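PDB 6K7Z: GH18 chiitnase from Pseudoalteromonas aurantia, which degrades chitin as a glycoside hydrolase family 18 endochitinase, probably cleaving beta-1,4 linkages between N-acetylglucosamine units within the chain. Local coordinates for residues E140-L145 / Y150-A155; F133-T138 / V174-Q179; Q227-S232 / M258-S263. All blocks are in the same frame, centred on the assembly; numbering follows the deposited sequence.

How the interactions relate
Interactions 1 and 2 both draw on helix 130-144 and lie in the packed shell of the barrel, where most touching residues are buried. The first seats the C-terminal end of this helix on strand 151-154 and mixes apolar contact with an arginine bond; the second sets an earlier part of the helix against helix 169-177 with aliphatic groups alone. They meet through a probable hydrogen bond of 3.0 Å between His-154 NE2 and Thr-138 OG1. Interaction 3 lies on the opposite side of the chain's centre, its centre about 25 Å from that of interaction 1. It is a surface contact at the end of a strand in the same sheet, bridged by water.

Interaction 1: residues E140-L145 / Y150-A155; sequences ELRKRL and YIISHA
Arg-142 NH1 donates to two backbone carbonyls, Leu-145 O on its own segment and Tyr-150 O across the contact, and thereby ties the end of the helix to the start of the strand. The bond from Arg-142 NH1 to Tyr-150 O is 3.2 Å long; the oxygen lies near the guanidinium plane, whereas the donor stands well above the carbonyl plane, 60° out of it. Leu-145 O is met at 2.8 Å by Arg-142 NH1, almost in line with its C=O. With CG anti to the backbone N (chi1 179°) and bends at chi2 and chi3, the arginine chain curls back over Ile-152. The CD1 methyl of Ile-152 sits over the centre of one guanidinium face, 3.8 Å from Arg-142 CZ, and the two side chains run past each other in opposite directions. That same methyl presses into the helix backbone, 3.5 Å from Arg-142 N, and meets Leu-141 CB at 3.8 Å. The other terminal nitrogen, Arg-142 NH2, forms a salt bridge with Asp-182 and a bond to Glu-180 O, so the guanidinium is held from several directions.

Beyond the helix, Leu-145 crosses Tyr-150 at about a right angle. Its CD2 stands 3.9 Å from the centroid of the Tyr-150 ring and almost exactly on the ring normal, a CH-pi contact, while Leu-145 CB and Tyr-150 CB touch at 3.7 Å.

The contact closes the second half of the beta-alpha-beta unit formed by strand 111-115, helix 130-144 and strand 151-154. Leu-141 and Leu-145 also rest on strand 111-115, and Tyr-150 reaches Val-104 of the preceding helix, 93-106, so the helix end and the start of the strand pack against both.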
ATOM      1  N   GLU A 140      -1.299  13.392  11.667  1.00 16.64           N
ATOM      2  CA  GLU A 140      -0.277  13.297  12.702  1.00 16.04           C
ATOM      3  C   GLU A 140       1.008  12.700  12.155  1.00 16.79           C
ATOM      4  O   GLU A 140       2.109  13.092  12.558  1.00 14.90           O
ATOM      5  CB  GLU A 140      -0.799  12.465  13.870  1.00 14.52           C
ATOM      6  CG  GLU A 140      -2.031  13.040  14.525  1.00 17.09           C
ATOM      7  CD  GLU A 140      -1.712  14.258  15.364  1.00 24.30           C
ATOM      8  OE1 GLU A 140      -0.510  14.601  15.496  1.00 23.95           O
ATOM      9  OE2 GLU A 140      -2.660  14.854  15.904  1.00 24.17           O
ATOM     10  N   LEU A 141       0.886  11.745  11.238  1.00 14.65           N
ATOM     11  CA  LEU A 141       2.070  11.147  10.638  1.00 15.44           C
ATOM     12  C   LEU A 141       2.796  12.152   9.753  1.00 16.19           C
ATOM     13  O   LEU A 141       4.030  12.252   9.797  1.00 19.42           O
ATOM     14  CB  LEU A 141       1.651   9.909   9.848  1.00 16.02           C
ATOM     15  CG  LEU A 141       2.557   8.698   9.654  1.00 22.32           C
ATOM     16  CD1 LEU A 141       3.265   8.305  10.927  1.00 20.29           C
ATOM     17  CD2 LEU A 141       1.694   7.545   9.149  1.00 21.50           C
ATOM     18  N   ARG A 142       2.038  12.912   8.959  1.00 15.65           N
ATOM     19  CA  ARG A 142       2.623  13.876   8.033  1.00 18.39           C
ATOM     20  C   ARG A 142       3.320  15.002   8.776  1.00 20.24           C
ATOM     21  O   ARG A 142       4.340  15.521   8.307  1.00 20.69           O
ATOM     22  CB  ARG A 142       1.535  14.433   7.107  1.00 17.90           C
ATOM     23  CG  ARG A 142       2.028  15.464   6.099  1.00 18.04           C
ATOM     24  CD  ARG A 142       3.227  14.925   5.324  1.00 20.53           C
ATOM     25  NE  ARG A 142       2.812  14.121   4.188  1.00 22.02           N
ATOM     26  CZ  ARG A 142       3.609  13.274   3.544  1.00 18.61           C
ATOM     27  NH1 ARG A 142       4.863  13.105   3.933  1.00 18.26           N
ATOM     28  NH2 ARG A 142       3.147  12.593   2.509  1.00 17.28           N
ATOM     29  N   LYS A 143       2.778  15.372   9.939  1.00 18.25           N
ATOM     30  CA  LYS A 143       3.433  16.315  10.834  1.00 18.44           C
ATOM     31  C   LYS A 143       4.842  15.851  11.186  1.00 22.67           C
ATOM     32  O   LYS A 143       5.793  16.643  11.158  1.00 23.27           O
ATOM     33  CB  LYS A 143       2.567  16.475  12.084  1.00 21.00           C
ATOM     34  CG  LYS A 143       3.105  17.414  13.141  1.00 23.02           C
ATOM     35  CD  LYS A 143       2.278  17.304  14.430  1.00 24.66           C
ATOM     36  CE  LYS A 143       0.815  17.642  14.192  1.00 26.00           C
ATOM     37  NZ  LYS A 143      -0.014  17.354  15.413  1.00 23.73           N
ATOM     38  N   ARG A 144       5.000  14.556  11.476  1.00 18.30           N
ATOM     39  CA  ARG A 144       6.273  13.998  11.918  1.00 19.22           C
ATOM     40  C   ARG A 144       7.170  13.548  10.773  1.00 20.64           C
ATOM     41  O   ARG A 144       8.389  13.459  10.965  1.00 16.86           O
ATOM     42  CB  ARG A 144       6.011  12.825  12.871  1.00 16.92           C
ATOM     43  CG  ARG A 144       5.201  13.244  14.094  1.00 20.00           C
ATOM     44  CD  ARG A 144       4.553  12.081  14.820  1.00 19.35           C
ATOM     45  NE  ARG A 144       4.079  12.479  16.150  1.00 20.69           N
ATOM     46  CZ  ARG A 144       2.927  13.104  16.389  1.00 22.29           C
ATOM     47  NH1 ARG A 144       2.106  13.414  15.397  1.00 19.70           N
ATOM     48  NH2 ARG A 144       2.588  13.418  17.629  1.00 24.70           N
ATOM     49  N   LEU A 145       6.598  13.284   9.596  1.00 17.47           N
ATOM     50  CA  LEU A 145       7.318  12.791   8.420  1.00 20.12           C
ATOM     51  C   LEU A 145       6.994  13.708   7.248  1.00 22.00           C
ATOM     52  O   LEU A 145       6.180  13.364   6.376  1.00 17.70           O
ATOM     53  CB  LEU A 145       6.923  11.350   8.096  1.00 16.70           C
ATOM     54  CG  LEU A 145       7.136  10.338   9.214  1.00 18.67           C
ATOM     55  CD1 LEU A 145       6.603   8.970   8.789  1.00 17.92           C
ATOM     56  CD2 LEU A 145       8.615  10.255   9.564  1.00 17.36           C
ATOM     57  N   TYR A 150       9.723  12.345   3.044  1.00 22.69           N
ATOM     58  CA  TYR A 150       9.109  11.088   3.445  1.00 19.84           C
ATOM     59  C   TYR A 150       7.843  10.834   2.642  1.00 17.30           C
ATOM     60  O   TYR A 150       7.173  11.760   2.176  1.00 17.88           O
ATOM     61  CB  TYR A 150       8.759  11.079   4.934  1.00 18.32           C
ATOM     62  CG  TYR A 150       9.955  11.082   5.829  1.00 20.58           C
ATOM     63  CD1 TYR A 150      10.626   9.909   6.108  1.00 18.29           C
ATOM     64  CD2 TYR A 150      10.410  12.254   6.414  1.00 22.38           C
ATOM     65  CE1 TYR A 150      11.713   9.893   6.937  1.00 23.39           C
ATOM     66  CE2 TYR A 150      11.517  12.248   7.242  1.00 24.34           C
ATOM     67  CZ  TYR A 150      12.160  11.062   7.498  1.00 22.87           C
ATOM     68  OH  TYR A 150      13.260  11.028   8.322  1.00 27.86           O
ATOM     69  N   ILE A 151       7.509   9.552   2.526  1.00 16.40           N
ATOM     70  CA  ILE A 151       6.346   9.082   1.784  1.00 13.53           C
ATOM     71  C   ILE A 151       5.313   8.574   2.773  1.00 14.40           C
ATOM     72  O   ILE A 151       5.654   7.874   3.736  1.00 13.32           O
ATOM     73  CB  ILE A 151       6.737   7.965   0.795  1.00 13.51           C
ATOM     74  CG1 ILE A 151       7.733   8.487  -0.239  1.00 18.10           C
ATOM     75  CG2 ILE A 151       5.499   7.381   0.107  1.00 13.52           C
ATOM     76  CD1 ILE A 151       7.116   9.422  -1.244  1.00 20.32           C
ATOM     77  N   ILE A 152       4.050   8.913   2.529  1.00 13.35           N
ATOM     78  CA  ILE A 152       2.914   8.292   3.202  1.00 12.19           C
ATOM     79  C   ILE A 152       1.984   7.812   2.102  1.00 11.83           C
ATOM     80  O   ILE A 152       1.420   8.626   1.363  1.00 12.93           O
ATOM     81  CB  ILE A 152       2.178   9.248   4.151  1.00 11.71           C
ATOM     82  CG1 ILE A 152       3.117   9.739   5.254  1.00 13.94           C
ATOM     83  CG2 ILE A 152       0.978   8.542   4.784  1.00 11.03           C
ATOM     84  CD1 ILE A 152       2.462  10.746   6.201  1.00 16.53           C
ATOM     85  N   SER A 153       1.851   6.500   1.968  1.00 10.79           N
ATOM     86  CA  SER A 153       0.867   5.924   1.067  1.00  8.41           C
ATOM     87  C   SER A 153      -0.187   5.191   1.883  1.00  9.73           C
ATOM     88  O   SER A 153      -0.003   4.928   3.077  1.00 11.01           O
ATOM     89  CB  SER A 153       1.535   4.976   0.059  1.00 10.59           C
ATOM     90  OG  SER A 153       2.205   3.910   0.704  1.00 11.10           O
ATOM     91  N   HIS A 154      -1.326   4.926   1.242  1.00  9.64           N
ATOM     92  CA  HIS A 154      -2.367   4.036   1.745  1.00  9.46           C
ATOM     93  C   HIS A 154      -2.623   2.974   0.686  1.00  9.12           C
ATOM     94  O   HIS A 154      -2.265   3.155  -0.476  1.00 10.50           O
ATOM     95  CB  HIS A 154      -3.689   4.768   2.032  1.00  7.95           C
ATOM     96  CG  HIS A 154      -3.622   5.756   3.151  1.00  9.45           C
ATOM     97  ND1 HIS A 154      -4.406   5.648   4.278  1.00 10.54           N
ATOM     98  CD2 HIS A 154      -2.894   6.885   3.303  1.00 10.37           C
ATOM     99  CE1 HIS A 154      -4.161   6.670   5.080  1.00 12.99           C
ATOM    100  NE2 HIS A 154      -3.239   7.429   4.517  1.00 12.39           N
ATOM    101  N   ALA A 155      -3.295   1.886   1.071  1.00  8.39           N
ATOM    102  CA  ALA A 155      -3.539   0.758   0.161  1.00  9.38           C
ATOM    103  C   ALA A 155      -5.011   0.362   0.173  1.00 10.31           C
ATOM    104  O   ALA A 155      -5.368  -0.754   0.576  1.00 11.20           O
ATOM    105  CB  ALA A 155      -2.650  -0.437   0.514  1.00  9.79           C
TER

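Interaction 2: residues F133-T138 / V174-Q179; sequences FLISLT and VELVGQ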
ATOM      1  N   PHE A 133     -10.346   8.148  11.713  1.00 17.61           N
ATOM      2  CA  PHE A 133      -9.091   7.546  12.151  1.00 15.80           C
ATOM      3  C   PHE A 133      -8.007   7.742  11.101  1.00 14.71           C
ATOM      4  O   PHE A 133      -6.900   8.204  11.406  1.00 15.97           O
ATOM      5  CB  PHE A 133      -9.296   6.061  12.440  1.00 15.64           C
ATOM      6  CG  PHE A 133      -8.009   5.299  12.615  1.00 14.94           C
ATOM      7  CD1 PHE A 133      -7.172   5.560  13.691  1.00 13.44           C
ATOM      8  CD2 PHE A 133      -7.638   4.313  11.710  1.00 14.65           C
ATOM      9  CE1 PHE A 133      -5.993   4.858  13.858  1.00 13.39           C
ATOM     10  CE2 PHE A 133      -6.456   3.603  11.862  1.00 14.77           C
ATOM     11  CZ  PHE A 133      -5.625   3.875  12.940  1.00 13.60           C
ATOM     12  N   LEU A 134      -8.314   7.399   9.851  1.00 12.35           N
ATOM     13  CA  LEU A 134      -7.327   7.544   8.791  1.00 12.38           C
ATOM     14  C   LEU A 134      -6.988   9.007   8.547  1.00 14.11           C
ATOM     15  O   LEU A 134      -5.832   9.344   8.276  1.00 13.01           O
ATOM     16  CB  LEU A 134      -7.852   6.885   7.528  1.00 11.46           C
ATOM     17  CG  LEU A 134      -7.982   5.378   7.693  1.00 13.58           C
ATOM     18  CD1 LEU A 134      -8.739   4.827   6.501  1.00 10.08           C
ATOM     19  CD2 LEU A 134      -6.610   4.737   7.790  1.00 11.64           C
ATOM     20  N   ILE A 135      -7.978   9.890   8.642  1.00 14.06           N
ATOM     21  CA  ILE A 135      -7.711  11.320   8.494  1.00 14.80           C
ATOM     22  C   ILE A 135      -6.764  11.804   9.587  1.00 14.28           C
ATOM     23  O   ILE A 135      -5.748  12.447   9.308  1.00 16.48           O
ATOM     24  CB  ILE A 135      -9.033  12.104   8.502  1.00 17.55           C
ATOM     25  CG1 ILE A 135      -9.766  11.863   7.183  1.00 13.76           C
ATOM     26  CG2 ILE A 135      -8.800  13.598   8.781  1.00 17.51           C
ATOM     27  CD1 ILE A 135     -11.217  12.275   7.211  1.00 14.63           C
ATOM     28  N   SER A 136      -7.084  11.501  10.842  1.00 13.10           N
ATOM     29  CA  SER A 136      -6.233  11.947  11.949  1.00 15.54           C
ATOM     30  C   SER A 136      -4.857  11.295  11.900  1.00 15.95           C
ATOM     31  O   SER A 136      -3.839  11.962  12.116  1.00 18.05           O
ATOM     32  CB  SER A 136      -6.913  11.654  13.288  1.00 17.55           C
ATOM     33  OG  SER A 136      -6.036  11.985  14.362  1.00 21.27           O
ATOM     34  N   LEU A 137      -4.803   9.982  11.653  1.00 14.03           N
ATOM     35  CA  LEU A 137      -3.507   9.320  11.560  1.00 13.91           C
ATOM     36  C   LEU A 137      -2.650   9.932  10.455  1.00 13.64           C
ATOM     37  O   LEU A 137      -1.456  10.181  10.655  1.00 17.46           O
ATOM     38  CB  LEU A 137      -3.688   7.821  11.327  1.00 12.67           C
ATOM     39  CG  LEU A 137      -2.377   7.048  11.168  1.00 13.94           C
ATOM     40  CD1 LEU A 137      -1.526   7.148  12.430  1.00 12.89           C
ATOM     41  CD2 LEU A 137      -2.636   5.581  10.785  1.00 15.05           C
ATOM     42  N   THR A 138      -3.246  10.207   9.291  1.00 12.87           N
ATOM     43  CA  THR A 138      -2.467  10.808   8.213  1.00 14.30           C
ATOM     44  C   THR A 138      -1.918  12.170   8.622  1.00 14.36           C
ATOM     45  O   THR A 138      -0.735  12.454   8.409  1.00 15.62           O
ATOM     46  CB  THR A 138      -3.307  10.919   6.940  1.00 15.18           C
ATOM     47  OG1 THR A 138      -3.639   9.606   6.468  1.00 12.61           O
ATOM     48  CG2 THR A 138      -2.534  11.647   5.852  1.00 14.11           C
ATOM     49  N   VAL A 174      -9.751  11.069   1.222  1.00 12.59           N
ATOM     50  CA  VAL A 174      -9.026  11.892   0.253  1.00 14.05           C
ATOM     51  C   VAL A 174      -9.596  13.302   0.213  1.00 13.08           C
ATOM     52  O   VAL A 174      -8.861  14.267  -0.027  1.00 15.31           O
ATOM     53  CB  VAL A 174      -9.006  11.258  -1.154  1.00 16.57           C
ATOM     54  CG1 VAL A 174      -8.290   9.909  -1.139  1.00 12.21           C
ATOM     55  CG2 VAL A 174     -10.416  11.131  -1.736  1.00 13.50           C
ATOM     56  N   GLU A 175     -10.893  13.456   0.479  1.00 13.94           N
ATOM     57  CA  GLU A 175     -11.478  14.790   0.496  1.00 14.70           C
ATOM     58  C   GLU A 175     -10.893  15.663   1.595  1.00 13.53           C
ATOM     59  O   GLU A 175     -10.738  16.871   1.400  1.00 14.50           O
ATOM     60  CB  GLU A 175     -12.986  14.683   0.653  1.00 15.13           C
ATOM     61  CG  GLU A 175     -13.659  14.372  -0.673  1.00 18.68           C
ATOM     62  CD  GLU A 175     -15.094  13.955  -0.522  1.00 20.51           C
ATOM     63  OE1 GLU A 175     -15.535  13.671   0.613  1.00 21.07           O
ATOM     64  OE2 GLU A 175     -15.777  13.902  -1.554  1.00 23.58           O
ATOM     65  N   LEU A 176     -10.546  15.081   2.740  1.00 12.52           N
ATOM     66  CA  LEU A 176     -10.035  15.858   3.865  1.00 16.10           C
ATOM     67  C   LEU A 176      -8.517  15.966   3.905  1.00 17.35           C
ATOM     68  O   LEU A 176      -7.999  17.020   4.289  1.00 17.64           O
ATOM     69  CB  LEU A 176     -10.537  15.269   5.185  1.00 15.23           C
ATOM     70  CG  LEU A 176     -11.865  15.838   5.712  1.00 12.52           C
ATOM     71  CD1 LEU A 176     -11.739  17.343   5.935  1.00 15.78           C
ATOM     72  CD2 LEU A 176     -13.021  15.531   4.782  1.00 17.65           C
ATOM     73  N   VAL A 177      -7.779  14.913   3.526  1.00 15.18           N
ATOM     74  CA  VAL A 177      -6.324  14.916   3.688  1.00 15.48           C
ATOM     75  C   VAL A 177      -5.600  14.366   2.461  1.00 15.34           C
ATOM     76  O   VAL A 177      -4.403  14.071   2.528  1.00 15.60           O
ATOM     77  CB  VAL A 177      -5.887  14.119   4.936  1.00 18.21           C
ATOM     78  CG1 VAL A 177      -6.476  14.723   6.220  1.00 21.62           C
ATOM     79  CG2 VAL A 177      -6.239  12.622   4.780  1.00 12.90           C
ATOM     80  N   GLY A 178      -6.302  14.239   1.334  1.00 15.72           N
ATOM     81  CA  GLY A 178      -5.656  13.737   0.130  1.00 16.58           C
ATOM     82  C   GLY A 178      -4.399  14.496  -0.245  1.00 17.64           C
ATOM     83  O   GLY A 178      -3.447  13.912  -0.778  1.00 14.87           O
ATOM     84  N   GLN A 179      -4.364  15.800   0.039  1.00 18.42           N
ATOM     85  CA  GLN A 179      -3.189  16.600  -0.279  1.00 19.37           C
ATOM     86  C   GLN A 179      -1.961  16.172   0.516  1.00 18.14           C
ATOM     87  O   GLN A 179      -0.836  16.507   0.126  1.00 19.94           O
ATOM     88  CB  GLN A 179      -3.490  18.083  -0.043  1.00 21.70           C
ATOM     89  CG  GLN A 179      -3.667  18.478   1.424  1.00 25.15           C
ATOM     90  CD  GLN A 179      -5.017  18.077   2.027  1.00 26.75           C
ATOM     91  OE1 GLN A 179      -5.917  17.583   1.337  1.00 21.47           O
ATOM     92  NE2 GLN A 179      -5.165  18.311   3.333  1.00 27.67           N
TER
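Ile-135 meets Val-177 at 3.6 Å, CG2 against CG1, and with its other branch reaches Leu-176. Its torsions divide the work: with CG1 anti to the carbonyl carbon (chi1 -73°) and the chain extended beyond it, CD1 comes to 3.7 Å from Leu-176 CB, while CG2 is turned to the valine. Val-177 answers with both methyls, as its CG2 lies 4.0 Å from Thr-138 CG2, one helical turn along from Ile-135. Each of these side-chain pairs meets at a slant. An alanine in place of Ile-135 would remove both the CG2 and CD1 contacts and would probably open a gap between the helices, leaving Val-177 CG1 and Leu-176 CB without their apolar partner.

One shell out, polar bonds set the pieces. Thr-138 OG1 donates to Leu-134 O at 2.9 Å, and the backbone N of Thr-138 reaches this carbonyl from the opposite face of its plane. The bonds of the hydroxyl, with His-154 as its second partner, help hold the rotation (chi1 -65°) that turns the methyl to Val-177. On the other segment, Gln-179 NE2 bonds to Leu-176 O at 3.3 Å, folding the amide back over the preceding turn. Leu-134 packs further on Tyr-170 and Val-173 of helix 169-177. With no hydrogen bond across the segments, the two helices are joined here by the fit of aliphatic groups, while the Thr-138 hydroxyl and the Gln-179 amide nitrogen find partners within their own segments.

Interaction 3: residues Q227-S232 / M258-S263; sequences QNDAGS and MNWQFS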
ATOM      1  N   GLN A 227      -1.378 -16.513  -9.598  1.00 15.12           N
ATOM      2  CA  GLN A 227      -2.636 -16.966  -9.118  1.00 16.28           C
ATOM      3  C   GLN A 227      -2.655 -17.193  -7.581  1.00 18.69           C
ATOM      4  O   GLN A 227      -3.654 -17.005  -6.965  1.00 17.34           O
ATOM      5  CB  GLN A 227      -2.975 -18.290  -9.772  1.00 20.70           C
ATOM      6  CG  GLN A 227      -4.160 -19.030  -9.154  1.00 23.78           C
ATOM      7  CD  GLN A 227      -3.725 -20.109  -8.176  1.00 31.61           C
ATOM      8  OE1 GLN A 227      -2.921 -20.988  -8.489  1.00 38.15           O
ATOM      9  NE2 GLN A 227      -4.300 -20.070  -6.999  1.00 32.56           N
ATOM     10  N   ASN A 228      -1.559 -17.650  -7.007  1.00 16.53           N
ATOM     11  CA  ASN A 228      -1.575 -17.942  -5.573  1.00 20.39           C
ATOM     12  C   ASN A 228      -1.446 -16.686  -4.733  1.00 18.66           C
ATOM     13  O   ASN A 228      -1.467 -16.785  -3.502  1.00 20.06           O
ATOM     14  CB  ASN A 228      -0.451 -18.934  -5.191  1.00 21.34           C
ATOM     15  CG  ASN A 228      -0.609 -19.511  -3.781  1.00 23.71           C
ATOM     16  OD1 ASN A 228       0.191 -19.227  -2.890  1.00 27.71           O
ATOM     17  ND2 ASN A 228      -1.649 -20.303  -3.576  1.00 22.60           N
ATOM     18  N   ASP A 229      -1.342 -15.516  -5.360  1.00 14.06           N
ATOM     19  CA  ASP A 229      -1.168 -14.270  -4.616  1.00 17.09           C
ATOM     20  C   ASP A 229      -2.479 -13.630  -4.184  1.00 18.65           C
ATOM     21  O   ASP A 229      -2.455 -12.687  -3.385  1.00 18.05           O
ATOM     22  CB  ASP A 229      -0.349 -13.277  -5.451  1.00 14.25           C
ATOM     23  CG  ASP A 229       1.129 -13.651  -5.512  1.00 13.26           C
ATOM     24  OD1 ASP A 229       1.752 -13.845  -4.434  1.00 19.49           O
ATOM     25  OD2 ASP A 229       1.667 -13.749  -6.633  1.00 15.64           O
ATOM     26  N   ALA A 230      -3.622 -14.119  -4.661  1.00 15.28           N
ATOM     27  CA  ALA A 230      -4.886 -13.532  -4.239  1.00 17.61           C
ATOM     28  C   ALA A 230      -5.993 -14.556  -4.409  1.00 22.62           C
ATOM     29  O   ALA A 230      -5.927 -15.410  -5.293  1.00 20.63           O
ATOM     30  CB  ALA A 230      -5.219 -12.267  -5.037  1.00 17.58           C
ATOM     31  N   GLY A 231      -7.013 -14.452  -3.551  1.00 24.02           N
ATOM     32  CA  GLY A 231      -8.201 -15.268  -3.726  1.00 23.08           C
ATOM     33  C   GLY A 231      -8.903 -15.019  -5.047  1.00 23.30           C
ATOM     34  O   GLY A 231      -9.441 -15.947  -5.655  1.00 27.05           O
ATOM     35  N   SER A 232      -8.905 -13.772  -5.516  1.00 21.87           N
ATOM     36  CA  SER A 232      -9.522 -13.441  -6.793  1.00 16.73           C
ATOM     37  C   SER A 232      -8.772 -12.280  -7.422  1.00 16.33           C
ATOM     38  O   SER A 232      -8.184 -11.455  -6.721  1.00 18.53           O
ATOM     39  CB  SER A 232     -11.001 -13.075  -6.623  1.00 21.18           C
ATOM     40  OG  SER A 232     -11.149 -11.922  -5.798  1.00 18.77           O
ATOM     41  N   MET A 258       1.287  -1.484  -8.838  1.00  9.96           N
ATOM     42  CA  MET A 258       1.715  -2.138  -7.607  1.00  9.78           C
ATOM     43  C   MET A 258       1.494  -3.638  -7.749  1.00  9.97           C
ATOM     44  O   MET A 258       0.632  -4.072  -8.518  1.00 10.02           O
ATOM     45  CB  MET A 258       0.931  -1.583  -6.403  1.00  9.29           C
ATOM     46  CG  MET A 258       1.201  -2.304  -5.067  1.00  9.75           C
ATOM     47  SD  MET A 258       0.076  -3.703  -4.813  1.00 10.98           S
ATOM     48  CE  MET A 258      -1.404  -2.890  -4.225  1.00 12.69           C
ATOM     49  N   ASN A 259       2.281  -4.445  -7.041  1.00 10.38           N
ATOM     50  CA  ASN A 259       1.984  -5.870  -7.035  1.00  9.86           C
ATOM     51  C   ASN A 259       2.070  -6.450  -5.632  1.00 11.56           C
ATOM     52  O   ASN A 259       2.790  -5.954  -4.755  1.00 10.31           O
ATOM     53  CB  ASN A 259       2.886  -6.680  -8.000  1.00  9.61           C
ATOM     54  CG  ASN A 259       4.321  -6.819  -7.514  1.00  9.82           C
ATOM     55  OD1 ASN A 259       4.592  -7.384  -6.451  1.00  9.63           O
ATOM     56  ND2 ASN A 259       5.254  -6.351  -8.332  1.00 11.34           N
ATOM     57  N   TRP A 260       1.285  -7.497  -5.438  1.00 10.03           N
ATOM     58  CA  TRP A 260       1.429  -8.403  -4.309  1.00 10.85           C
ATOM     59  C   TRP A 260       1.801  -9.739  -4.934  1.00 11.35           C
ATOM     60  O   TRP A 260       1.006 -10.271  -5.710  1.00 10.26           O
ATOM     61  CB  TRP A 260       0.122  -8.516  -3.502  1.00 10.96           C
ATOM     62  CG  TRP A 260       0.263  -9.424  -2.319  1.00 12.80           C
ATOM     63  CD1 TRP A 260       0.085 -10.785  -2.295  1.00 13.10           C
ATOM     64  CD2 TRP A 260       0.679  -9.050  -1.002  1.00 12.10           C
ATOM     65  NE1 TRP A 260       0.337 -11.271  -1.031  1.00 17.45           N
ATOM     66  CE2 TRP A 260       0.704 -10.226  -0.218  1.00 14.16           C
ATOM     67  CE3 TRP A 260       1.009  -7.830  -0.402  1.00 12.57           C
ATOM     68  CZ2 TRP A 260       1.060 -10.218   1.137  1.00 16.20           C
ATOM     69  CZ3 TRP A 260       1.360  -7.821   0.934  1.00 12.83           C
ATOM     70  CH2 TRP A 260       1.387  -9.007   1.694  1.00 14.82           C
ATOM     71  N   GLN A 261       2.994 -10.266  -4.684  1.00  9.89           N
ATOM     72  CA  GLN A 261       4.051  -9.661  -3.888  1.00 11.34           C
ATOM     73  C   GLN A 261       5.393 -10.033  -4.517  1.00  9.94           C
ATOM     74  O   GLN A 261       5.456 -10.913  -5.388  1.00 11.84           O
ATOM     75  CB  GLN A 261       3.990 -10.139  -2.430  1.00 11.43           C
ATOM     76  CG  GLN A 261       4.130 -11.660  -2.259  1.00 12.70           C
ATOM     77  CD  GLN A 261       4.312 -12.066  -0.803  1.00 15.40           C
ATOM     78  OE1 GLN A 261       5.200 -11.560  -0.112  1.00 14.90           O
ATOM     79  NE2 GLN A 261       3.459 -12.972  -0.326  1.00 16.22           N
ATOM     80  N   PHE A 262       6.461  -9.387  -4.036  1.00 10.17           N
ATOM     81  CA  PHE A 262       7.778  -9.480  -4.664  1.00 11.07           C
ATOM     82  C   PHE A 262       8.234 -10.924  -4.873  1.00 10.91           C
ATOM     83  O   PHE A 262       8.684 -11.297  -5.965  1.00 10.75           O
ATOM     84  CB  PHE A 262       8.792  -8.713  -3.810  1.00 11.79           C
ATOM     85  CG  PHE A 262      10.185  -8.784  -4.336  1.00 11.53           C
ATOM     86  CD1 PHE A 262      10.563  -8.019  -5.436  1.00 11.55           C
ATOM     87  CD2 PHE A 262      11.113  -9.631  -3.750  1.00 12.72           C
ATOM     88  CE1 PHE A 262      11.849  -8.100  -5.938  1.00 13.35           C
ATOM     89  CE2 PHE A 262      12.408  -9.710  -4.234  1.00 11.47           C
ATOM     90  CZ  PHE A 262      12.782  -8.941  -5.321  1.00 12.14           C
ATOM     91  N   SER A 263       8.150 -11.749  -3.832  1.00 10.37           N
ATOM     92  CA  SER A 263       8.778 -13.070  -3.917  1.00 11.00           C
ATOM     93  C   SER A 263       8.000 -14.049  -4.784  1.00 13.60           C
ATOM     94  O   SER A 263       8.420 -15.207  -4.919  1.00 15.28           O
ATOM     95  CB  SER A 263       8.962 -13.652  -2.519  1.00 13.65           C
ATOM     96  OG  SER A 263      10.110 -13.087  -1.909  1.00 12.72           O
TER
HETATM   97  O   HOH W   1       1.154 -14.090  -1.823  1.00 17.30           O
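Asp-229 rests its CB on the strand end, 3.3 Å from Trp-260 O and 4.0 Å from Trp-260 CD1, beside the five-membered part of the indole. Its CG follows at 3.4 Å from the same Trp-260 O; chi1 of -74°, which puts CG anti to the carbonyl carbon, lays the carboxylate alongside the Trp-260 to Gln-261 peptide. Of its two oxygens, OD2 is turned to the hydroxyl of Thr-226, a hydrogen bond to a residue three positions earlier in the chain. OD1 leans toward Gln-261, although 3.8 Å from Asp-229 OD1 to Gln-261 N is no hydrogen bond, and instead bonds to Ser-264 OG and accepts from a water at 2.7 Å.

This water bridges the two segments. It donates to Asp-229 OD1 and accepts from Gln-261 NE2 at 3.0 Å, and more weakly from the indole nitrogen, Trp-260 NE1. The far end of the glutamine amide is held too, OE1 accepting from the backbone N of Asn-9 and Ser-10, and Gln-261 CB lies over one face of the indole, offset toward its rim.

The peptide between Trp-260 and Gln-261 is cis. A tryptophan followed by a cis peptide at the end of the last barrel strand is a well-known feature of GH18 chitinases, where it floors the substrate-binding cleft; Trp-260, on strand 256-260 beside strand 3-8, is consistent with that role.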